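Local structure of putative ATPase Rv3679 (Mycobacterium tuberculosis H37Rv, 6BS3) at residues A[322-325]-A[326-329]; A[12-16]-A[17-21]; A[162-166]-A[167-171]. The protein forms one subunit of the heterodimeric BagAB ATPase, which hydrolyses ATP and supports resistance to nitric oxide and to elevated glycerol. All blocks are in the same frame, centred on the assembly; numbering follows the deposited sequence.

Three local contacts follow one another along this P-loop ATPase chain. Contact 2 comes first, in the loop ahead of strand 23-28; contact 3 follows, where strand 158-162 gives way to helix 169-172, a strand-to-helix passage; contact 1 comes last, at the start of helix 324-336. Strands 158-162 and 23-28 are neighbours in the same mixed sheet. The centres lie about 22 to 25 Å apart and none of the contacts touch, the nearest atoms of contacts 1 and 3 being about 10 Å apart. Contact 1 meets the adenine of ADP, contact 3 lies near the phosphate-binding side, and contact 2 is away from the nucleotide.

Contact 1 (A[322-325]-A[326-329]); sequences VDLG and SLYE. With ADP (adenosine-5'-diphosphate), chain C.
Asp323 OD1 is gripped by two donors of a single residue. Ser326 N meets Asp323 OD1 at 3.1 Å, nearly in line with the carboxylate C-O bond, whereas Ser326 OG reaches the same oxygen, also at 3.1 Å, from well above the carboxylate plane. Asp323 is thereby the N-cap of helix 324-336. Its CG stands between the backbone N and the carbonyl carbon (chi1 55°), which folds the carboxylate back over the first turn. A negative charge at a helix N-terminus is probably favoured by the amides gathered there.

Behind the cap the usual helical bonds begin, with Leu327 N giving to Asp323 O at 3.3 Å and Glu329 N to Gly325 O at 3.1 Å. Apolar contact runs along the same turns. Leu324 lies alongside Tyr328, both side chains pointing the same way; CD1 of Leu324 comes within 3.8 Å of Tyr328 CE2, and Leu324 CG meets the phenol at its edge rather than over a face.

Val322, just ahead of the cap, divides its methyls. CG1 packs on Ser326 CB at 4.0 Å, and CG2 sits over one face of the adenine, 3.5 Å from C4 of ADP.

In the fold, this turn rests against helix 34-46, which follows the P-loop: Val322 and Leu327 both touch Thr36, while Leu327 and Tyr328 touch Leu43. Tyr328 OH bonds to Thr81 O, tying the helix start to edge strand 77-82.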
# COMPACT_ATOMS: atom_id res chain seq x y z
N VAL A 322 6.35 -8.07 13.59
CA VAL A 322 6.11 -9.44 13.17
C VAL A 322 7.50 -10.07 13.05
O VAL A 322 8.32 -9.61 12.25
CB VAL A 322 5.26 -9.56 11.87
CG1 VAL A 322 5.34 -10.97 11.26
CG2 VAL A 322 3.81 -9.17 12.11
N ASP A 323 7.80 -11.05 13.89
CA ASP A 323 9.07 -11.77 13.82
C ASP A 323 8.76 -13.23 13.44
O ASP A 323 7.60 -13.52 13.13
CB ASP A 323 9.92 -11.62 15.12
CG ASP A 323 9.27 -12.01 16.44
OD1 ASP A 323 8.34 -12.84 16.44
OD2 ASP A 323 9.73 -11.50 17.50
N LEU A 324 9.76 -14.13 13.44
CA LEU A 324 9.56 -15.55 13.10
C LEU A 324 8.51 -16.22 14.02
O LEU A 324 7.60 -16.90 13.53
CB LEU A 324 10.90 -16.32 13.13
CG LEU A 324 10.86 -17.77 12.65
CD1 LEU A 324 10.30 -17.86 11.22
CD2 LEU A 324 12.25 -18.40 12.74
N GLY A 325 8.60 -15.96 15.33
CA GLY A 325 7.67 -16.44 16.34
C GLY A 325 6.24 -15.99 16.11
O GLY A 325 5.32 -16.75 16.39
N SER A 326 6.05 -14.76 15.57
CA SER A 326 4.75 -14.16 15.21
C SER A 326 4.12 -14.92 14.08
O SER A 326 2.91 -15.09 14.07
CB SER A 326 4.90 -12.70 14.79
OG SER A 326 5.49 -11.94 15.82
N LEU A 327 4.94 -15.40 13.11
CA LEU A 327 4.43 -16.20 11.98
C LEU A 327 3.84 -17.52 12.47
O LEU A 327 2.81 -17.96 11.96
CB LEU A 327 5.49 -16.46 10.90
CG LEU A 327 5.93 -15.28 10.06
CD1 LEU A 327 7.09 -15.69 9.14
CD2 LEU A 327 4.75 -14.69 9.28
N TYR A 328 4.49 -18.12 13.49
CA TYR A 328 4.01 -19.36 14.10
C TYR A 328 2.73 -19.12 14.90
O TYR A 328 1.84 -19.95 14.80
CB TYR A 328 5.12 -20.07 14.91
CG TYR A 328 6.13 -20.74 14.00
CD1 TYR A 328 5.94 -22.04 13.55
CD2 TYR A 328 7.24 -20.04 13.53
CE1 TYR A 328 6.86 -22.66 12.71
CE2 TYR A 328 8.15 -20.64 12.66
CZ TYR A 328 7.98 -21.96 12.27
OH TYR A 328 8.89 -22.54 11.43
N GLU A 329 2.58 -17.96 15.58
CA GLU A 329 1.34 -17.60 16.30
C GLU A 329 0.18 -17.40 15.33
O GLU A 329 -0.93 -17.83 15.61
CB GLU A 329 1.50 -16.31 17.14
CG GLU A 329 2.52 -16.40 18.25
CD GLU A 329 2.91 -15.09 18.91
OE1 GLU A 329 2.30 -14.04 18.61
OE2 GLU A 329 3.84 -15.11 19.75
PB ADP C . 1.25 -6.70 2.33
O1B ADP C . 2.18 -7.80 1.75
O2B ADP C . 1.76 -5.32 1.87
O3B ADP C . -0.20 -6.90 2.01
PA ADP C . 2.59 -7.18 4.94
O1A ADP C . 3.97 -6.69 4.46
O2A ADP C . 2.56 -8.64 5.13
O3A ADP C . 1.47 -6.72 3.90
O5' ADP C . 2.07 -6.34 6.18
C5' ADP C . 2.07 -4.90 6.31
C4' ADP C . 2.65 -4.56 7.67
O4' ADP C . 1.77 -5.05 8.70
C3' ADP C . 4.03 -5.15 7.98
O3' ADP C . 4.79 -4.22 8.73
C2' ADP C . 3.68 -6.41 8.80
O2' ADP C . 4.74 -6.85 9.65
C1' ADP C . 2.46 -5.93 9.57
N9 ADP C . 1.53 -6.99 9.98
C8 ADP C . 0.91 -7.91 9.17
N7 ADP C . 0.06 -8.69 9.81
C5 ADP C . 0.14 -8.26 11.12
C6 ADP C . -0.54 -8.66 12.30
N6 ADP C . -1.42 -9.65 12.35
N1 ADP C . -0.27 -7.98 13.44
C2 ADP C . 0.63 -6.99 13.41
N3 ADP C . 1.34 -6.54 12.37
C4 ADP C . 1.04 -7.21 11.24

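Contact 2 (A[12-16]-A[17-21]); sequences VGWPS and RLSGV
Leu18 CB sits over one face of the Trp14 indole, 3.7 Å from the centroid of the five-membered ring and only 18° off its normal, a CH-pi contact. The two side chains cross at a slant, and Leu18 CD1 continues over the six-membered ring to within 3.7 Å of Trp14 CE3. That methyl also packs on Pro15 CD at 3.6 Å, so it touches both proline and indole. Pro15 in turn lies over a face of the Arg17 guanidinium, its CG 4.0 Å from Arg17 NH2.

Backbone bonds set this cluster in place. Leu18 N donates to Pro15 O at 3.1 Å, Ser19 N to Ser16 O at 2.9 Å, and Gly20 N to Arg17 O, so successive three-residue steps wind the chain tightly and return Leu18 under the indole. Farther out, Trp14 NE1 bonds to the carbonyl of Arg340 at the chain's C-terminus, and the indole meets the ring of His207 on strand 204-210. Leu18 touches Ala205 of that strand and Ser236 of strand 234-242.

The chemistry is thus mainly apolar and aromatic, with the indole's N-H satisfied by a carbonyl; it pins the N-terminal loop to the neighbouring strands 204-210 and 234-242 and to the chain's other end.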
# COMPACT_ATOMS: atom_id res chain seq x y z
N VAL A 12 -18.29 -21.58 9.01
CA VAL A 12 -16.87 -22.01 9.05
C VAL A 12 -16.00 -21.09 8.17
O VAL A 12 -16.46 -20.62 7.14
CB VAL A 12 -16.62 -23.51 8.70
CG1 VAL A 12 -17.02 -24.44 9.84
CG2 VAL A 12 -17.28 -23.92 7.38
N GLY A 13 -14.76 -20.87 8.60
CA GLY A 13 -13.81 -20.03 7.87
C GLY A 13 -13.01 -20.80 6.84
O GLY A 13 -12.38 -20.21 5.97
N TRP A 14 -13.06 -22.13 6.92
CA TRP A 14 -12.34 -23.01 6.01
C TRP A 14 -13.18 -24.25 5.69
O TRP A 14 -12.97 -25.30 6.29
CB TRP A 14 -10.97 -23.39 6.60
CG TRP A 14 -9.96 -23.93 5.61
CD1 TRP A 14 -9.62 -25.24 5.42
CD2 TRP A 14 -9.07 -23.16 4.78
NE1 TRP A 14 -8.57 -25.33 4.53
CE2 TRP A 14 -8.21 -24.07 4.13
CE3 TRP A 14 -8.89 -21.77 4.55
CZ2 TRP A 14 -7.19 -23.65 3.24
CZ3 TRP A 14 -7.90 -21.37 3.67
CH2 TRP A 14 -7.04 -22.30 3.05
N PRO A 15 -14.08 -24.19 4.68
CA PRO A 15 -14.81 -25.40 4.28
C PRO A 15 -13.84 -26.49 3.81
O PRO A 15 -12.74 -26.18 3.33
CB PRO A 15 -15.70 -24.90 3.12
CG PRO A 15 -15.80 -23.43 3.30
CD PRO A 15 -14.45 -23.04 3.82
N SER A 16 -14.23 -27.76 3.97
CA SER A 16 -13.43 -28.95 3.60
C SER A 16 -12.82 -28.95 2.20
O SER A 16 -11.70 -29.41 2.03
CB SER A 16 -14.24 -30.23 3.79
OG SER A 16 -14.25 -30.55 5.17
N ARG A 17 -13.57 -28.44 1.20
CA ARG A 17 -13.17 -28.32 -0.21
C ARG A 17 -11.81 -27.60 -0.37
O ARG A 17 -11.02 -27.99 -1.22
CB ARG A 17 -14.28 -27.63 -1.04
CG ARG A 17 -14.55 -26.16 -0.70
CD ARG A 17 -15.52 -25.53 -1.68
NE ARG A 17 -16.32 -24.48 -1.06
CZ ARG A 17 -15.98 -23.19 -1.01
NH1 ARG A 17 -14.82 -22.79 -1.52
NH2 ARG A 17 -16.78 -22.30 -0.43
N LEU A 18 -11.54 -26.61 0.49
CA LEU A 18 -10.31 -25.83 0.54
C LEU A 18 -9.08 -26.66 0.95
O LEU A 18 -7.97 -26.23 0.72
CB LEU A 18 -10.47 -24.60 1.44
CG LEU A 18 -11.50 -23.54 1.04
CD1 LEU A 18 -11.41 -22.34 1.94
CD2 LEU A 18 -11.35 -23.11 -0.44
N SER A 19 -9.29 -27.86 1.51
CA SER A 19 -8.21 -28.79 1.90
C SER A 19 -7.72 -29.57 0.69
O SER A 19 -6.60 -30.08 0.70
CB SER A 19 -8.68 -29.76 2.99
OG SER A 19 -9.14 -29.06 4.13
N GLY A 20 -8.55 -29.66 -0.35
CA GLY A 20 -8.22 -30.33 -1.60
C GLY A 20 -7.49 -29.42 -2.58
O GLY A 20 -6.92 -29.90 -3.56
N VAL A 21 -7.51 -28.08 -2.32
CA VAL A 21 -6.86 -27.04 -3.14
C VAL A 21 -5.31 -27.22 -3.08
O VAL A 21 -4.74 -27.34 -2.00
CB VAL A 21 -7.29 -25.60 -2.69
CG1 VAL A 21 -6.41 -24.52 -3.31
CG2 VAL A 21 -8.76 -25.34 -3.02

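Contact 3 (A[162-166]-A[167-171]); sequences DAPPT and GRIAR
Pro165 O organises the backbone bonds of this turn. It accepts from Arg168 N at 3.0 Å and weakly from Ile169 N at 2.9 Å. Arg168 holds the N-cap position of helix 169-172.

One water carries the next link. It gives a hydrogen to Thr166 O at 2.7 Å and takes one from Ala170 N at 3.0 Å, standing in for the direct Thr166 O to Ala170 N bond of a regular helix.

Apolar packing is led by Ile169. With CG1 anti to the backbone N (chi1 -167°), its CD1 reaches back along the incoming chain to Ala163 CB at 3.8 Å and to Pro164 CD at 4.1 Å, the proline and isoleucine crossing at about a right angle. Pro164 CB also meets Arg168 CB at 4.2 Å.

Polar ties bind the loop outward: Asp162 OD2 bonds to the hydroxyl of Ser35, an ATP-binding residue, and Pro164 O to that of Thr27 on strand 23-28.

The Asp-Ala-Pro-Pro-Thr-Gly sequence is consistent with the switch II region of ArsA and Get3 relatives. The extended Pro164-Pro165 segment leads into a turn that begins at Thr166 and is closed at Pro165 O, with the water continuing it; the passage is fastened at Asp162 to the nucleotide site.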
# COMPACT_ATOMS: atom_id res chain seq x y z
N ASP A 162 2.07 -15.44 -2.63
CA ASP A 162 1.99 -14.09 -2.08
C ASP A 162 1.79 -13.33 -3.41
O ASP A 162 2.73 -13.08 -4.16
CB ASP A 162 3.29 -13.75 -1.36
CG ASP A 162 3.51 -12.32 -0.88
OD1 ASP A 162 2.60 -11.49 -1.04
OD2 ASP A 162 4.60 -12.03 -0.38
N ALA A 163 0.51 -13.14 -3.77
CA ALA A 163 0.07 -12.63 -5.07
C ALA A 163 0.05 -11.09 -5.22
O ALA A 163 0.09 -10.38 -4.21
CB ALA A 163 -1.31 -13.22 -5.37
N PRO A 164 -0.08 -10.55 -6.46
CA PRO A 164 -0.24 -9.10 -6.60
C PRO A 164 -1.48 -8.56 -5.82
O PRO A 164 -2.38 -9.34 -5.45
CB PRO A 164 -0.41 -8.93 -8.12
CG PRO A 164 0.26 -10.10 -8.71
CD PRO A 164 -0.15 -11.20 -7.78
N PRO A 165 -1.55 -7.24 -5.52
CA PRO A 165 -2.68 -6.72 -4.72
C PRO A 165 -4.05 -6.79 -5.40
O PRO A 165 -4.16 -7.14 -6.58
CB PRO A 165 -2.24 -5.28 -4.40
CG PRO A 165 -1.35 -4.90 -5.51
CD PRO A 165 -0.59 -6.16 -5.83
N THR A 166 -5.11 -6.41 -4.66
CA THR A 166 -6.52 -6.43 -5.12
C THR A 166 -6.78 -5.65 -6.42
O THR A 166 -7.64 -6.07 -7.21
CB THR A 166 -7.50 -5.99 -4.02
OG1 THR A 166 -7.18 -4.67 -3.59
CG2 THR A 166 -7.47 -6.92 -2.81
N GLY A 167 -6.04 -4.56 -6.65
CA GLY A 167 -6.19 -3.73 -7.84
C GLY A 167 -5.58 -4.31 -9.10
O GLY A 167 -5.88 -3.84 -10.20
N ARG A 168 -4.74 -5.36 -8.96
CA ARG A 168 -4.02 -6.00 -10.07
C ARG A 168 -4.30 -7.49 -10.23
O ARG A 168 -3.89 -8.07 -11.24
CB ARG A 168 -2.50 -5.79 -9.88
CG ARG A 168 -2.06 -4.34 -9.90
CD ARG A 168 -0.56 -4.19 -9.78
NE ARG A 168 -0.15 -2.85 -10.18
CZ ARG A 168 1.08 -2.52 -10.58
NH1 ARG A 168 2.03 -3.44 -10.65
NH2 ARG A 168 1.36 -1.27 -10.93
N ILE A 169 -4.93 -8.13 -9.23
CA ILE A 169 -5.14 -9.58 -9.20
C ILE A 169 -5.95 -10.12 -10.38
O ILE A 169 -5.55 -11.14 -10.95
CB ILE A 169 -5.69 -10.10 -7.83
CG1 ILE A 169 -5.58 -11.65 -7.70
CG2 ILE A 169 -7.12 -9.61 -7.50
CD1 ILE A 169 -4.15 -12.24 -7.68
N ALA A 170 -7.06 -9.46 -10.76
CA ALA A 170 -7.92 -9.94 -11.84
C ALA A 170 -7.19 -9.95 -13.18
O ALA A 170 -7.23 -10.96 -13.86
CB ALA A 170 -9.22 -9.13 -11.92
N ARG A 171 -6.45 -8.86 -13.50
CA ARG A 171 -5.62 -8.76 -14.71
C ARG A 171 -4.47 -9.78 -14.69
O ARG A 171 -4.20 -10.41 -15.72
CB ARG A 171 -5.10 -7.31 -14.86
CG ARG A 171 -4.05 -7.10 -15.99
CD ARG A 171 -4.60 -7.29 -17.40
NE ARG A 171 -5.77 -6.45 -17.67
CZ ARG A 171 -5.74 -5.26 -18.25
NH1 ARG A 171 -4.59 -4.75 -18.67
NH2 ARG A 171 -6.86 -4.57 -18.43
O HOH W 1 -8.08 -6.87 -9.78